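Local structure of RND efflux system, outer membrane lipoprotein, NodT family (Burkholderia mallei, 6U94) at residues D55-Q60 with A253-A258; G129-E134 with F375-D380; A158-H163 with L279-D284; E215-T220 with D419-F424. The protein probably serves as the outer-membrane channel of an RND-type multicomponent efflux system, letting exported compounds leave the cell. All blocks are in the same frame, centred on the assembly; numbering follows the deposited sequence.

Interaction 1: residues D55-Q60 with A253-A258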
loop_
_atom_site.group_PDB
_atom_site.type_symbol
_atom_site.label_atom_id
_atom_site.label_comp_id
_atom_site.label_asym_id
_atom_site.label_seq_id
_atom_site.Cartn_x
_atom_site.Cartn_y
_atom_site.Cartn_z
ATOM N N ASP A 55 -10.951 -10.051 6.277
ATOM C CA ASP A 55 -11.445 -11.086 5.375
ATOM C C ASP A 55 -10.957 -12.460 5.822
ATOM O O ASP A 55 -9.769 -12.651 6.098
ATOM C CB ASP A 55 -10.995 -10.799 3.944
ATOM C CG ASP A 55 -11.603 -11.754 2.940
ATOM O OD1 ASP A 55 -12.847 -11.803 2.846
ATOM O OD2 ASP A 55 -10.837 -12.450 2.243
ATOM N N ALA A 56 -11.886 -13.418 5.887
ATOM C CA ALA A 56 -11.549 -14.750 6.378
ATOM C C ALA A 56 -10.522 -15.429 5.481
ATOM O O ALA A 56 -9.574 -16.053 5.973
ATOM C CB ALA A 56 -12.815 -15.602 6.488
ATOM N N GLN A 57 -10.694 -15.323 4.162
ATOM C CA GLN A 57 -9.732 -15.930 3.247
ATOM C C GLN A 57 -8.358 -15.286 3.388
ATOM O O GLN A 57 -7.335 -15.981 3.399
ATOM C CB GLN A 57 -10.231 -15.819 1.806
ATOM C CG GLN A 57 -9.320 -16.485 0.792
ATOM C CD GLN A 57 -9.111 -17.960 1.085
ATOM O OE1 GLN A 57 -10.040 -18.763 0.988
ATOM N NE2 GLN A 57 -7.886 -18.325 1.452
ATOM N N LEU A 58 -8.318 -13.955 3.501
ATOM C CA LEU A 58 -7.049 -13.266 3.709
ATOM C C LEU A 58 -6.399 -13.696 5.019
ATOM O O LEU A 58 -5.179 -13.884 5.084
ATOM C CB LEU A 58 -7.265 -11.754 3.681
ATOM C CG LEU A 58 -6.039 -10.897 4.008
ATOM C CD1 LEU A 58 -4.904 -11.188 3.040
ATOM C CD2 LEU A 58 -6.391 -9.425 3.989
ATOM N N GLN A 59 -7.203 -13.867 6.073
ATOM C CA GLN A 59 -6.664 -14.334 7.345
ATOM C C GLN A 59 -6.039 -15.715 7.205
ATOM O O GLN A 59 -5.029 -16.017 7.852
ATOM C CB GLN A 59 -7.761 -14.353 8.410
ATOM C CG GLN A 59 -8.146 -12.990 8.950
ATOM C CD GLN A 59 -8.991 -13.086 10.208
ATOM O OE1 GLN A 59 -9.494 -14.156 10.550
ATOM N NE2 GLN A 59 -9.143 -11.967 10.909
ATOM N N GLN A 60 -6.628 -16.569 6.367
ATOM C CA GLN A 60 -6.090 -17.912 6.179
ATOM C C GLN A 60 -4.724 -17.870 5.503
ATOM O O GLN A 60 -3.812 -18.610 5.888
ATOM C CB GLN A 60 -7.067 -18.757 5.363
ATOM C CG GLN A 60 -6.577 -20.162 5.060
ATOM C CD GLN A 60 -7.592 -20.981 4.287
ATOM O OE1 GLN A 60 -8.666 -20.490 3.934
ATOM N NE2 GLN A 60 -7.259 -22.239 4.020
ATOM N N ALA A 253 -7.962 -23.815 -2.126
ATOM C CA ALA A 253 -9.061 -23.761 -3.084
ATOM C C ALA A 253 -10.002 -22.591 -2.826
ATOM O O ALA A 253 -10.760 -22.213 -3.725
ATOM C CB ALA A 253 -9.844 -25.075 -3.061
ATOM N N GLY A 254 -9.973 -22.010 -1.625
ATOM C CA GLY A 254 -10.811 -20.856 -1.354
ATOM C C GLY A 254 -10.432 -19.642 -2.181
ATOM O O GLY A 254 -11.296 -18.837 -2.543
ATOM N N VAL A 255 -9.142 -19.494 -2.494
ATOM C CA VAL A 255 -8.692 -18.374 -3.318
ATOM C C VAL A 255 -9.338 -18.432 -4.697
ATOM O O VAL A 255 -9.688 -17.398 -5.282
ATOM C CB VAL A 255 -7.154 -18.368 -3.411
ATOM C CG1 VAL A 255 -6.678 -17.373 -4.461
ATOM C CG2 VAL A 255 -6.542 -18.051 -2.057
ATOM N N SER A 256 -9.521 -19.642 -5.230
ATOM C CA SER A 256 -10.061 -19.785 -6.577
ATOM C C SER A 256 -11.498 -19.281 -6.662
ATOM O O SER A 256 -11.906 -18.720 -7.686
ATOM C CB SER A 256 -9.973 -21.245 -7.020
ATOM O OG SER A 256 -10.331 -22.122 -5.965
ATOM N N ARG A 257 -12.274 -19.461 -5.599
ATOM C CA ARG A 257 -13.687 -19.087 -5.576
ATOM C C ARG A 257 -13.904 -18.032 -4.492
ATOM O O ARG A 257 -14.577 -18.283 -3.489
ATOM C CB ARG A 257 -14.571 -20.321 -5.347
ATOM N N ALA A 258 -13.332 -16.851 -4.698
ATOM C CA ALA A 258 -13.503 -15.727 -3.792
ATOM C C ALA A 258 -14.381 -14.666 -4.444
ATOM O O ALA A 258 -14.360 -14.483 -5.664
ATOM C CB ALA A 258 -12.152 -15.120 -3.401
#
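Gln57 presses its amide on Gly254 and Val255 from the first turn of a helix, a turn held by the bond from Gln59 N to Asp55 O at 2.8 Å. Its chain leaves with CG anti to the backbone N (chi1 -177°) and then bends, which brings the flat amide against the weakly bonded turn 253-256. Gln57 OE1 comes within 3.2 Å of Gly254 CA, resting on bare backbone where there is no side chain to intervene. Gln57 OE1 stays 3.7 Å from Val255 N without bonding to it. On the other branch of the amide, Gln57 NE2 lies 3.8 Å from Val255 CG2, and the two side chains cross at about a right angle.

Tyr174 of helix 156-203 also touches Gln57, and Leu177 of the same helix touches Val255. At the helix start, Leu58 N donates to Asp55 OD2 over 3.2 Å, meeting the carboxylate from above its plane, while Asp55 OD1 is held in a salt bridge by Arg264. Gripped on both oxygens, the carboxylate ties the helix start to the chain beyond Ala258. An aspartate in the N-cap position ahead of helix 56-67, accepting from the backbone N-H three residues on, is the classic N-capped helix start.

Interaction 2: residues G129-E134 with F375-D380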
loop_
_atom_site.group_PDB
_atom_site.type_symbol
_atom_site.label_atom_id
_atom_site.label_comp_id
_atom_site.label_asym_id
_atom_site.label_seq_id
_atom_site.Cartn_x
_atom_site.Cartn_y
_atom_site.Cartn_z
ATOM N N GLY A 129 6.615 0.801 -1.214
ATOM C CA GLY A 129 5.727 0.319 -0.176
ATOM C C GLY A 129 6.410 -0.228 1.059
ATOM O O GLY A 129 5.781 -0.962 1.824
ATOM N N LEU A 130 7.677 0.111 1.281
ATOM C CA LEU A 130 8.423 -0.354 2.441
ATOM C C LEU A 130 8.655 0.793 3.417
ATOM O O LEU A 130 9.002 1.908 3.011
ATOM C CB LEU A 130 9.766 -0.962 2.026
ATOM C CG LEU A 130 9.714 -2.232 1.175
ATOM C CD1 LEU A 130 11.114 -2.796 0.968
ATOM C CD2 LEU A 130 8.797 -3.265 1.814
ATOM N N THR A 131 8.470 0.513 4.703
ATOM C CA THR A 131 8.735 1.497 5.739
ATOM C C THR A 131 10.239 1.647 5.960
ATOM O O THR A 131 11.059 0.954 5.351
ATOM C CB THR A 131 8.031 1.113 7.036
ATOM O OG1 THR A 131 8.475 -0.182 7.463
ATOM C CG2 THR A 131 6.515 1.094 6.832
ATOM N N HIS A 132 10.608 2.584 6.838
ATOM C CA HIS A 132 12.021 2.842 7.091
ATOM C C HIS A 132 12.710 1.621 7.689
ATOM O O HIS A 132 13.820 1.267 7.278
ATOM C CB HIS A 132 12.188 4.047 8.016
ATOM C CG HIS A 132 11.847 5.357 7.377
ATOM N ND1 HIS A 132 12.507 5.838 6.267
ATOM C CD2 HIS A 132 10.924 6.292 7.701
ATOM C CE1 HIS A 132 12.002 7.010 5.931
ATOM N NE2 HIS A 132 11.039 7.309 6.785
ATOM N N PHE A 133 12.066 0.957 8.656
ATOM C CA PHE A 133 12.734 -0.163 9.310
ATOM C C PHE A 133 12.811 -1.384 8.401
ATOM O O PHE A 133 13.756 -2.172 8.512
ATOM C CB PHE A 133 12.053 -0.508 10.640
ATOM C CG PHE A 133 10.601 -0.897 10.523
ATOM C CD1 PHE A 133 10.241 -2.200 10.216
ATOM C CD2 PHE A 133 9.599 0.029 10.767
ATOM C CE1 PHE A 133 8.910 -2.565 10.124
ATOM C CE2 PHE A 133 8.266 -0.330 10.681
ATOM C CZ PHE A 133 7.921 -1.628 10.358
ATOM N N GLU A 134 11.850 -1.551 7.490
ATOM C CA GLU A 134 11.975 -2.614 6.499
ATOM C C GLU A 134 13.150 -2.356 5.566
ATOM O O GLU A 134 13.912 -3.276 5.249
ATOM C CB GLU A 134 10.686 -2.749 5.695
ATOM C CG GLU A 134 9.488 -3.174 6.502
ATOM C CD GLU A 134 8.218 -3.112 5.683
ATOM O OE1 GLU A 134 7.750 -4.170 5.209
ATOM O OE2 GLU A 134 7.701 -1.991 5.496
ATOM N N PHE A 375 7.259 9.358 12.914
ATOM C CA PHE A 375 6.045 10.165 12.899
ATOM C C PHE A 375 5.779 10.724 11.509
ATOM O O PHE A 375 4.649 10.669 11.015
ATOM C CB PHE A 375 6.150 11.298 13.920
ATOM C CG PHE A 375 5.787 10.891 15.317
ATOM C CD1 PHE A 375 6.694 10.193 16.109
ATOM C CD2 PHE A 375 4.546 11.209 15.846
ATOM C CE1 PHE A 375 6.362 9.818 17.402
ATOM C CE2 PHE A 375 4.207 10.841 17.133
ATOM C CZ PHE A 375 5.121 10.140 17.915
ATOM N N ARG A 376 6.815 11.271 10.867
ATOM C CA ARG A 376 6.662 11.797 9.516
ATOM C C ARG A 376 6.170 10.719 8.561
ATOM O O ARG A 376 5.309 10.974 7.712
ATOM C CB ARG A 376 7.987 12.386 9.032
ATOM C CG ARG A 376 7.917 13.031 7.648
ATOM C CD ARG A 376 9.246 13.675 7.276
ATOM N NE ARG A 376 9.663 14.673 8.259
ATOM C CZ ARG A 376 9.242 15.935 8.264
ATOM N NH1 ARG A 376 8.386 16.355 7.339
ATOM N NH2 ARG A 376 9.671 16.779 9.193
ATOM N N GLU A 377 6.698 9.502 8.699
ATOM C CA GLU A 377 6.252 8.394 7.861
ATOM C C GLU A 377 4.778 8.081 8.094
ATOM O O GLU A 377 4.049 7.748 7.152
ATOM C CB GLU A 377 7.112 7.167 8.144
ATOM C CG GLU A 377 6.828 5.967 7.281
ATOM C CD GLU A 377 7.834 4.852 7.518
ATOM O OE1 GLU A 377 7.982 4.400 8.677
ATOM O OE2 GLU A 377 8.495 4.447 6.545
ATOM N N VAL A 378 4.326 8.171 9.345
ATOM C CA VAL A 378 2.926 7.897 9.645
ATOM C C VAL A 378 2.032 8.979 9.048
ATOM O O VAL A 378 0.993 8.683 8.446
ATOM C CB VAL A 378 2.725 7.765 11.165
ATOM C CG1 VAL A 378 1.243 7.854 11.515
ATOM C CG2 VAL A 378 3.320 6.448 11.661
ATOM N N ALA A 379 2.423 10.248 9.201
ATOM C CA ALA A 379 1.638 11.340 8.635
ATOM C C ALA A 379 1.599 11.258 7.112
ATOM O O ALA A 379 0.571 11.554 6.494
ATOM C CB ALA A 379 2.207 12.683 9.088
ATOM N N ASP A 380 2.711 10.846 6.494
ATOM C CA ASP A 380 2.772 10.788 5.037
ATOM C C ASP A 380 1.836 9.722 4.480
ATOM O O ASP A 380 1.194 9.934 3.444
ATOM C CB ASP A 380 4.210 10.536 4.581
ATOM C CG ASP A 380 5.074 11.779 4.669
ATOM O OD1 ASP A 380 4.575 12.824 5.139
ATOM O OD2 ASP A 380 6.254 11.714 4.262
#
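A carboxylate set against the start of a helix makes this contact: Glu377, in the first third of helix 362-415, reaches to the first turn of helix 132-142 and meets Thr131 and His132 there. The glutamate chain runs out extended, with CG anti to the backbone N (chi1 -176°), which carries its carboxylate to the amino-terminal edge of the other helix. Glu377 OE2 accepts a weak bond from His132 N; the two atoms are 2.8 Å apart, but the N-H is bent well off line. The same oxygen sits 3.1 Å from Thr131 CA and lies over one face of the imidazole, 3.3 Å from His132 CD2. Ring and carboxylate planes are only 27° apart, and the histidine and glutamate chains lie antiparallel where they pass.

The stronger partner of this carboxylate is Arg282, which forms a salt bridge with OE1. A helix start and an arginine on one carboxylate would probably both favour its charged form.

Thr131 is the N-cap residue, and the Glu134 carboxylate folds back onto it. Glu134 OE2 accepts from Thr131 N at 2.7 Å, nearly straight, and from Thr131 OG1 at 2.8 Å, the two donors coming from opposite faces of its plane. Thr131 OG1 also sits 3.2 Å above the centre of the Phe133 ring.

Around this junction, Lys453 of helix 421-454 makes a salt bridge with Glu134 OE1, Ala454 packs on Glu377, and Phe133 lies against Ser161 and Ile164 of helix 156-203 and Pro283 of helix 283-294.

Interaction 3: residues A158-H163 with L279-D284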
loop_
_atom_site.group_PDB
_atom_site.type_symbol
_atom_site.label_atom_id
_atom_site.label_comp_id
_atom_site.label_asym_id
_atom_site.label_seq_id
_atom_site.Cartn_x
_atom_site.Cartn_y
_atom_site.Cartn_z
ATOM N N ALA A 158 14.361 -7.644 14.766
ATOM C CA ALA A 158 14.494 -8.162 13.407
ATOM C C ALA A 158 13.398 -9.173 13.092
ATOM O O ALA A 158 12.870 -9.194 11.975
ATOM C CB ALA A 158 15.874 -8.789 13.208
ATOM N N ARG A 159 13.048 -10.024 14.060
ATOM C CA ARG A 159 11.972 -10.985 13.840
ATOM C C ARG A 159 10.641 -10.281 13.609
ATOM O O ARG A 159 9.870 -10.664 12.720
ATOM C CB ARG A 159 11.874 -11.938 15.029
ATOM C CG ARG A 159 10.753 -12.958 14.928
ATOM C CD ARG A 159 10.815 -13.963 16.077
ATOM N NE ARG A 159 9.793 -15.000 15.956
ATOM C CZ ARG A 159 9.986 -16.174 15.361
ATOM N NH1 ARG A 159 11.165 -16.466 14.829
ATOM N NH2 ARG A 159 8.999 -17.059 15.296
ATOM N N ARG A 160 10.351 -9.248 14.402
ATOM C CA ARG A 160 9.110 -8.507 14.221
ATOM C C ARG A 160 9.083 -7.783 12.881
ATOM O O ARG A 160 8.021 -7.674 12.258
ATOM C CB ARG A 160 8.924 -7.517 15.371
ATOM C CG ARG A 160 7.631 -6.723 15.306
ATOM C CD ARG A 160 7.475 -5.829 16.523
ATOM N NE ARG A 160 6.160 -5.205 16.578
ATOM C CZ ARG A 160 5.059 -5.822 16.997
ATOM N NH1 ARG A 160 5.119 -7.086 17.393
ATOM N NH2 ARG A 160 3.898 -5.179 17.016
ATOM N N SER A 161 10.239 -7.297 12.418
ATOM C CA SER A 161 10.283 -6.572 11.151
ATOM C C SER A 161 9.981 -7.492 9.976
ATOM O O SER A 161 9.304 -7.088 9.022
ATOM C CB SER A 161 11.647 -5.902 10.975
ATOM O OG SER A 161 11.691 -5.159 9.764
ATOM N N VAL A 162 10.468 -8.734 10.027
ATOM C CA VAL A 162 10.207 -9.676 8.943
ATOM C C VAL A 162 8.760 -10.155 8.986
ATOM O O VAL A 162 8.120 -10.328 7.941
ATOM C CB VAL A 162 11.199 -10.852 9.000
ATOM C CG1 VAL A 162 10.926 -11.841 7.868
ATOM C CG2 VAL A 162 12.634 -10.337 8.933
ATOM N N HIS A 163 8.223 -10.384 10.189
ATOM C CA HIS A 163 6.814 -10.747 10.319
ATOM C C HIS A 163 5.905 -9.645 9.782
ATOM O O HIS A 163 4.927 -9.919 9.076
ATOM C CB HIS A 163 6.478 -11.039 11.782
ATOM C CG HIS A 163 6.984 -12.359 12.272
ATOM N ND1 HIS A 163 7.699 -13.228 11.475
ATOM C CD2 HIS A 163 6.868 -12.963 13.478
ATOM C CE1 HIS A 163 8.005 -14.308 12.170
ATOM N NE2 HIS A 163 7.512 -14.173 13.389
ATOM N N LEU A 279 3.945 3.336 18.351
ATOM C CA LEU A 279 5.200 3.388 17.612
ATOM C C LEU A 279 6.380 2.845 18.408
ATOM O O LEU A 279 7.455 2.647 17.830
ATOM C CB LEU A 279 5.487 4.823 17.165
ATOM C CG LEU A 279 4.374 5.485 16.339
ATOM C CD1 LEU A 279 4.859 6.775 15.693
ATOM C CD2 LEU A 279 3.835 4.538 15.284
ATOM N N GLU A 280 6.209 2.601 19.711
ATOM C CA GLU A 280 7.258 1.933 20.473
ATOM C C GLU A 280 7.534 0.534 19.939
ATOM O O GLU A 280 8.637 0.009 20.129
ATOM C CB GLU A 280 6.877 1.867 21.953
ATOM C CG GLU A 280 6.810 3.215 22.651
ATOM C CD GLU A 280 6.068 3.154 23.971
ATOM O OE1 GLU A 280 5.608 2.054 24.348
ATOM O OE2 GLU A 280 5.942 4.204 24.632
ATOM N N ARG A 281 6.555 -0.083 19.272
ATOM C CA ARG A 281 6.702 -1.420 18.708
ATOM C C ARG A 281 7.329 -1.420 17.320
ATOM O O ARG A 281 7.518 -2.496 16.746
ATOM C CB ARG A 281 5.347 -2.125 18.636
ATOM C CG ARG A 281 4.527 -2.070 19.906
ATOM C CD ARG A 281 3.082 -2.343 19.549
ATOM N NE ARG A 281 2.675 -1.517 18.411
ATOM C CZ ARG A 281 1.631 -1.771 17.628
ATOM N NH1 ARG A 281 0.874 -2.838 17.849
ATOM N NH2 ARG A 281 1.348 -0.961 16.617
ATOM N N ARG A 282 7.639 -0.256 16.761
ATOM C CA ARG A 282 8.340 -0.221 15.486
ATOM C C ARG A 282 9.720 -0.851 15.644
ATOM O O ARG A 282 10.432 -0.539 16.610
ATOM C CB ARG A 282 8.476 1.210 14.978
ATOM C CG ARG A 282 7.207 1.816 14.364
ATOM C CD ARG A 282 7.465 3.246 13.938
ATOM N NE ARG A 282 8.605 3.347 13.030
ATOM C CZ ARG A 282 8.514 3.662 11.741
ATOM N NH1 ARG A 282 7.327 3.929 11.197
ATOM N NH2 ARG A 282 9.610 3.722 10.992
ATOM N N PRO A 283 10.123 -1.750 14.744
ATOM C CA PRO A 283 11.456 -2.357 14.875
ATOM C C PRO A 283 12.605 -1.358 14.893
ATOM O O PRO A 283 13.630 -1.638 15.525
ATOM C CB PRO A 283 11.527 -3.287 13.657
ATOM C CG PRO A 283 10.103 -3.676 13.436
ATOM C CD PRO A 283 9.306 -2.436 13.728
ATOM N N ASP A 284 12.480 -0.199 14.238
ATOM C CA ASP A 284 13.577 0.761 14.276
ATOM C C ASP A 284 13.605 1.568 15.565
ATOM O O ASP A 284 14.666 2.085 15.936
ATOM C CB ASP A 284 13.532 1.700 13.063
ATOM C CG ASP A 284 12.167 2.357 12.850
ATOM O OD1 ASP A 284 11.198 2.048 13.575
ATOM O OD2 ASP A 284 12.073 3.199 11.934
#
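Arg160 lays its NH2 over one face of the Arg281 guanidinium, 3.9 Å from Arg281 NH1, with the two planes 52° apart. The long helix 156-203 here meets the 3-10 turn 279-281 and the start of helix 283-294 that follows it, with Arg282 at the N-cap.

Two positive groups this near would repel, but carbonyl oxygens probably offset part of the cost: Gly456 O accepts from Arg160 NH2, and Leu455 O and Gly458 O from Arg281 NH2. Across the contact, Arg160 NE gives a weak bond to Arg281 O at 3.0 Å, the oxygen lying at the guanidinium edge, near its plane. The chain of Arg160 is extended from CG to NE, while Arg281 bends at CD (chi3 -49°) and turns one face of its guanidinium to Arg160 NH2. Arg160 NH2 also packs against the Arg281 methylene, 3.7 Å from CB.

Beside the arginine pair, Pro283 CG rests 3.7 Å from both Ser161 CA and Ser161 CB. Arg282 leaves the backbone away from the helix and makes a side-on salt bridge with Asp284: NE bonds to OD1, and Arg282 NH2, 2.7 Å from Asp284 OD2, makes an almost straight bond in its own guanidinium plane.

Interaction 4: residues E215-T220 with D419-F424; sequences EHRADT and DYFGVF
Arg217 sends CG anti to its carbonyl carbon (chi1 -76°) and then runs extended from CG to NE, which carries the chain across the Phe424 face and on to Phe421. Phe424 turns its ring to meet it, with CG opposite the backbone N (chi1 164°). The result is a CH-pi contact: Arg217 CG stands over the centre of the Phe424 ring, almost exactly on the ring normal and 4.2 Å from the centroid. Arg217 CB lies over the same ring, 3.9 Å from Phe424 CD1.

Further out, the guanidinium reaches Phe421. Phe421 CD1 sits over the centre of one guanidinium face, and Arg217 NH1 comes 3.7 Å from Phe421 CB. The two planes are 58° apart, so the groups touch without stacking flat. Arg217 also touches a crystal neighbour, which may influence its pose.

These residues sit near the starts of helix 211-247 and helix 421-454, two of the long helices whose bundle is consistent with the helical tunnel of TolC-type outer membrane factors. Ala218, next in the chain, packs on Ala198 and Ile201 of helix 156-203, and Tyr420 OH bonds to Gln221.

Arg217 O lies 3.8 Å from Phe424 CE1 and also takes a bond from the Thr220 hydroxyl, OG1 to O 2.9 Å, tilted from the carbonyl plane. That bond holds Thr220 OG1 4.0 Å from Phe424 CE1. On the other segment, Asp419 OD1 accepts a weak capping bond from Phe421 N, 3.3 Å away.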
loop_
_atom_site.group_PDB
_atom_site.type_symbol
_atom_site.label_atom_id
_atom_site.label_comp_id
_atom_site.label_asym_id
_atom_site.label_seq_id
_atom_site.Cartn_x
_atom_site.Cartn_y
_atom_site.Cartn_z
ATOM N N GLU A 215 -15.419 1.572 -39.324
ATOM C CA GLU A 215 -15.034 0.173 -39.170
ATOM C C GLU A 215 -13.670 0.046 -38.504
ATOM O O GLU A 215 -13.476 -0.806 -37.629
ATOM C CB GLU A 215 -15.035 -0.523 -40.531
ATOM N N HIS A 216 -12.713 0.886 -38.904
ATOM C CA HIS A 216 -11.398 0.850 -38.275
ATOM C C HIS A 216 -11.470 1.309 -36.824
ATOM O O HIS A 216 -10.774 0.762 -35.962
ATOM C CB HIS A 216 -10.410 1.711 -39.062
ATOM N N ARG A 217 -12.309 2.306 -36.536
ATOM C CA ARG A 217 -12.480 2.753 -35.157
ATOM C C ARG A 217 -13.082 1.653 -34.296
ATOM O O ARG A 217 -12.581 1.359 -33.204
ATOM C CB ARG A 217 -13.364 3.998 -35.109
ATOM C CG ARG A 217 -12.687 5.277 -35.535
ATOM C CD ARG A 217 -13.719 6.374 -35.668
ATOM N NE ARG A 217 -13.147 7.617 -36.165
ATOM C CZ ARG A 217 -13.845 8.547 -36.810
ATOM N NH1 ARG A 217 -15.138 8.368 -37.043
ATOM N NH2 ARG A 217 -13.247 9.649 -37.228
ATOM N N ALA A 218 -14.170 1.040 -34.769
ATOM C CA ALA A 218 -14.804 -0.032 -34.011
ATOM C C ALA A 218 -13.855 -1.199 -33.789
ATOM O O ALA A 218 -13.935 -1.875 -32.756
ATOM C CB ALA A 218 -16.067 -0.507 -34.727
ATOM N N ASP A 219 -12.948 -1.448 -34.736
ATOM C CA ASP A 219 -11.995 -2.538 -34.575
ATOM C C ASP A 219 -10.886 -2.190 -33.592
ATOM O O ASP A 219 -10.406 -3.076 -32.878
ATOM C CB ASP A 219 -11.402 -2.932 -35.930
ATOM C CG ASP A 219 -12.250 -3.959 -36.660
ATOM O OD1 ASP A 219 -13.199 -4.488 -36.047
ATOM O OD2 ASP A 219 -11.967 -4.240 -37.845
ATOM N N THR A 220 -10.467 -0.924 -33.531
ATOM C CA THR A 220 -9.467 -0.529 -32.546
ATOM C C THR A 220 -10.054 -0.347 -31.152
ATOM O O THR A 220 -9.291 -0.272 -30.184
ATOM C CB THR A 220 -8.753 0.758 -32.972
ATOM O OG1 THR A 220 -9.692 1.836 -33.040
ATOM C CG2 THR A 220 -8.087 0.580 -34.328
ATOM N N ASP A 419 -22.415 11.538 -36.116
ATOM C CA ASP A 419 -21.611 10.430 -36.602
ATOM C C ASP A 419 -21.144 9.546 -35.444
ATOM O O ASP A 419 -21.296 9.879 -34.265
ATOM C CB ASP A 419 -20.414 10.947 -37.401
ATOM C CG ASP A 419 -19.643 12.036 -36.670
ATOM O OD1 ASP A 419 -19.249 11.817 -35.506
ATOM O OD2 ASP A 419 -19.417 13.108 -37.270
ATOM N N TYR A 420 -20.553 8.403 -35.798
ATOM C CA TYR A 420 -20.153 7.422 -34.795
ATOM C C TYR A 420 -18.949 7.858 -33.968
ATOM O O TYR A 420 -18.686 7.244 -32.929
ATOM C CB TYR A 420 -19.851 6.075 -35.459
ATOM C CG TYR A 420 -19.539 4.983 -34.462
ATOM C CD1 TYR A 420 -20.543 4.419 -33.687
ATOM C CD2 TYR A 420 -18.237 4.534 -34.278
ATOM C CE1 TYR A 420 -20.263 3.429 -32.763
ATOM C CE2 TYR A 420 -17.947 3.545 -33.356
ATOM C CZ TYR A 420 -18.964 2.997 -32.600
ATOM O OH TYR A 420 -18.681 2.009 -31.685
ATOM N N PHE A 421 -18.223 8.898 -34.386
ATOM C CA PHE A 421 -17.033 9.307 -33.646
ATOM C C PHE A 421 -17.361 9.634 -32.193
ATOM O O PHE A 421 -16.554 9.371 -31.293
ATOM C CB PHE A 421 -16.371 10.506 -34.325
ATOM C CG PHE A 421 -15.285 11.136 -33.502
ATOM C CD1 PHE A 421 -14.039 10.539 -33.402
ATOM C CD2 PHE A 421 -15.513 12.318 -32.815
ATOM C CE1 PHE A 421 -13.037 11.110 -32.638
ATOM C CE2 PHE A 421 -14.516 12.895 -32.048
ATOM C CZ PHE A 421 -13.275 12.290 -31.960
ATOM N N GLY A 422 -18.544 10.199 -31.942
ATOM C CA GLY A 422 -18.904 10.569 -30.582
ATOM C C GLY A 422 -19.040 9.372 -29.659
ATOM O O GLY A 422 -18.632 9.426 -28.495
ATOM N N VAL A 423 -19.620 8.280 -30.161
ATOM C CA VAL A 423 -19.680 7.046 -29.381
ATOM C C VAL A 423 -18.280 6.490 -29.167
ATOM O O VAL A 423 -17.925 6.061 -28.061
ATOM C CB VAL A 423 -20.597 6.020 -30.075
ATOM C CG1 VAL A 423 -20.587 4.700 -29.322
ATOM C CG2 VAL A 423 -22.014 6.566 -30.195
ATOM N N PHE A 424 -17.459 6.504 -30.221
ATOM C CA PHE A 424 -16.097 5.988 -30.124
ATOM C C PHE A 424 -15.293 6.739 -29.069
ATOM O O PHE A 424 -14.657 6.127 -28.203
ATOM C CB PHE A 424 -15.414 6.078 -31.491
ATOM C CG PHE A 424 -13.922 5.928 -31.435
ATOM C CD1 PHE A 424 -13.346 4.678 -31.298
ATOM C CD2 PHE A 424 -13.095 7.036 -31.522
ATOM C CE1 PHE A 424 -11.975 4.533 -31.244
ATOM C CE2 PHE A 424 -11.719 6.896 -31.468
ATOM C CZ PHE A 424 -11.160 5.643 -31.329
#

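Interactions 2 and 3 form one connected network, joined by the salt bridge between Glu377 and Arg282 and through the Phe133 ring. Both are partly buried, but interaction 2 sets a carboxylate at a helix start, whereas interaction 3 pairs two arginines held by carbonyl oxygens. Interaction 1, centred about 29 Å from interaction 2, is also partly buried but has only an amide resting on backbone and a methyl group; helix 156-203, which supplies one side of interaction 3, also packs against it. Interaction 4 is the surface contact, about 55 Å between centres from interaction 3 and on the opposite side of the chain's centre, and it trades polar bonds for an arginine laid over aromatic rings.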